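Local coordinates for protein leucyl aminopeptidase (Trypanosoma brucei brucei, PDB 5NTD) that probably removes leucine and other amino acids from the N-termini of peptides, as a manganese-containing M17 aminopeptidase that binds the inhibitor bestatin, at residues 280-285 against 392-397. Sequence-based numbering, arbitrary orientation.
Sequences PVKKVS and TPDVVI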
loop_
_atom_site.group_PDB
_atom_site.type_symbol
_atom_site.label_atom_id
_atom_site.label_comp_id
_atom_site.label_asym_id
_atom_site.label_seq_id
_atom_site.Cartn_x
_atom_site.Cartn_y
_atom_site.Cartn_z
ATOM N N PRO G 280 -51.483 7.061 -21.231
ATOM C CA PRO G 280 -50.141 6.496 -21.327
ATOM C C PRO G 280 -50.151 4.999 -21.264
ATOM O O PRO G 280 -50.945 4.413 -20.537
ATOM C CB PRO G 280 -49.420 7.078 -20.111
ATOM C CG PRO G 280 -50.390 7.973 -19.402
ATOM C CD PRO G 280 -51.740 7.719 -19.934
ATOM N N VAL G 281 -49.244 4.376 -21.989
ATOM C CA VAL G 281 -49.142 2.894 -21.929
ATOM C C VAL G 281 -48.606 2.429 -20.563
ATOM O O VAL G 281 -48.723 1.286 -20.202
ATOM C CB VAL G 281 -48.274 2.276 -23.064
ATOM C CG1 VAL G 281 -48.812 2.637 -24.424
ATOM C CG2 VAL G 281 -46.807 2.696 -22.970
ATOM N N LYS G 282 -47.945 3.350 -19.867
ATOM C CA LYS G 282 -47.262 3.094 -18.599
ATOM C C LYS G 282 -46.894 4.388 -17.929
ATOM O O LYS G 282 -46.643 5.401 -18.569
ATOM C CB LYS G 282 -45.945 2.306 -18.843
ATOM C CG LYS G 282 -45.544 1.306 -17.764
ATOM C CD LYS G 282 -46.573 0.197 -17.685
ATOM C CE LYS G 282 -45.972 -1.167 -17.867
ATOM N NZ LYS G 282 -47.084 -2.138 -18.036
ATOM N N LYS G 283 -46.798 4.323 -16.622
ATOM C CA LYS G 283 -46.202 5.429 -15.836
ATOM C C LYS G 283 -44.831 4.998 -15.300
ATOM O O LYS G 283 -44.714 4.030 -14.527
ATOM C CB LYS G 283 -47.106 5.840 -14.683
ATOM C CG LYS G 283 -48.528 6.147 -15.103
ATOM C CD LYS G 283 -49.284 6.826 -13.965
ATOM C CE LYS G 283 -50.774 6.506 -13.943
ATOM N NZ LYS G 283 -51.055 5.562 -12.809
ATOM N N VAL G 284 -43.808 5.732 -15.717
ATOM C CA VAL G 284 -42.433 5.387 -15.403
ATOM C C VAL G 284 -41.745 6.564 -14.745
ATOM O O VAL G 284 -41.751 7.660 -15.257
ATOM C CB VAL G 284 -41.639 4.976 -16.655
ATOM C CG1 VAL G 284 -40.229 4.580 -16.282
ATOM C CG2 VAL G 284 -42.306 3.823 -17.364
ATOM N N SER G 285 -41.113 6.290 -13.616
ATOM C CA SER G 285 -40.252 7.263 -12.909
ATOM C C SER G 285 -38.793 6.915 -13.094
ATOM O O SER G 285 -38.352 5.806 -12.774
ATOM C CB SER G 285 -40.560 7.327 -11.438
ATOM O OG SER G 285 -41.799 7.972 -11.204
ATOM N N THR G 392 -48.308 7.710 -8.919
ATOM C CA THR G 392 -47.451 6.618 -8.437
ATOM C C THR G 392 -47.010 5.815 -9.647
ATOM O O THR G 392 -47.840 5.347 -10.392
ATOM C CB THR G 392 -48.186 5.692 -7.458
ATOM O OG1 THR G 392 -48.646 6.467 -6.342
ATOM C CG2 THR G 392 -47.247 4.603 -6.896
ATOM N N PRO G 393 -45.682 5.635 -9.846
ATOM C CA PRO G 393 -45.242 4.966 -11.048
ATOM C C PRO G 393 -45.473 3.483 -11.009
ATOM O O PRO G 393 -45.534 2.883 -9.951
ATOM C CB PRO G 393 -43.745 5.247 -11.066
ATOM C CG PRO G 393 -43.378 5.400 -9.642
ATOM C CD PRO G 393 -44.541 6.119 -9.047
ATOM N N ASP G 394 -45.610 2.920 -12.198
ATOM C CA ASP G 394 -45.705 1.478 -12.378
ATOM C C ASP G 394 -44.321 0.868 -12.329
ATOM O O ASP G 394 -44.159 -0.295 -11.974
ATOM C CB ASP G 394 -46.339 1.120 -13.733
ATOM C CG ASP G 394 -47.759 1.682 -13.884
ATOM O OD1 ASP G 394 -48.574 1.508 -12.947
ATOM O OD2 ASP G 394 -48.017 2.330 -14.932
ATOM N N VAL G 395 -43.367 1.644 -12.799
ATOM C CA VAL G 395 -41.996 1.194 -12.953
ATOM C C VAL G 395 -41.086 2.309 -12.509
ATOM O O VAL G 395 -41.265 3.453 -12.894
ATOM C CB VAL G 395 -41.642 0.850 -14.412
ATOM C CG1 VAL G 395 -40.197 0.397 -14.521
ATOM C CG2 VAL G 395 -42.554 -0.238 -14.945
ATOM N N VAL G 396 -40.087 1.948 -11.714
ATOM C CA VAL G 396 -39.014 2.879 -11.326
ATOM C C VAL G 396 -37.713 2.376 -11.930
ATOM O O VAL G 396 -37.353 1.214 -11.762
ATOM C CB VAL G 396 -38.824 2.987 -9.827
ATOM C CG1 VAL G 396 -37.614 3.852 -9.490
ATOM C CG2 VAL G 396 -40.043 3.581 -9.188
ATOM N N ILE G 397 -37.043 3.264 -12.659
ATOM C CA ILE G 397 -35.745 2.955 -13.240
ATOM C C ILE G 397 -34.746 3.921 -12.674
ATOM O O ILE G 397 -34.873 5.144 -12.857
ATOM C CB ILE G 397 -35.711 3.085 -14.765
ATOM C CG1 ILE G 397 -36.774 2.210 -15.411
ATOM C CG2 ILE G 397 -34.333 2.703 -15.313
ATOM C CD1 ILE G 397 -36.920 2.452 -16.902
HETATM O O HOH W 1 -51.354 7.263 -9.909
#
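Asp394 bonds to Lys283 twice, where two parallel strands come together. Its OD2 takes the backbone N-H of Lys283 at 2.9 Å, on the anti side and tilted 27° out of the carboxylate plane. Its own N gives a bond to Lys283 O, and Val395 N gives a second, longer one to the same oxygen. Beyond this the strands pair regularly: Ser285 N bonds to Val395 O, and Ile397 N to Ser285 O, each at 2.9 Å.

The Lys283 side chain can be followed outward. Lys283 CB lies 3.6 Å from Asp394 OD2, and CG is still beside that oxygen. CG stands next to the backbone N (chi1 -52°), which keeps the chain near the carboxylate. Lys283 CD comes up to Thr392 O at 4.1 Å. The chain bends at its last two torsions, and NZ reaches a water that also accepts from Thr392 N; the lysine end of this bridge is weak.

On one face of the sheet, Val284 CG1 meets Ile397 CD1 at 4.0 Å, and helix 511-519 packs on Val395 and Ile397. On the other, Pro393 CB and CG lie against Ser285, with Pro393 CB 3.4 Å from Ser285 OG. That hydroxyl is hydrogen-bonded to Ser336 of strand 334-344, and helix 374-387 packs on this face.

The pairing joins strands 283-291 and 395-400 in the central sheet of the catalytic domain. Lys289, a manganese ligand, lies further along the first strand. Lys282 and Lys283 keep their amines off Asp394, so their charges probably steady its carboxylate only at longer range, while the carboxylate bond and the backbone bonds hold the two segments together.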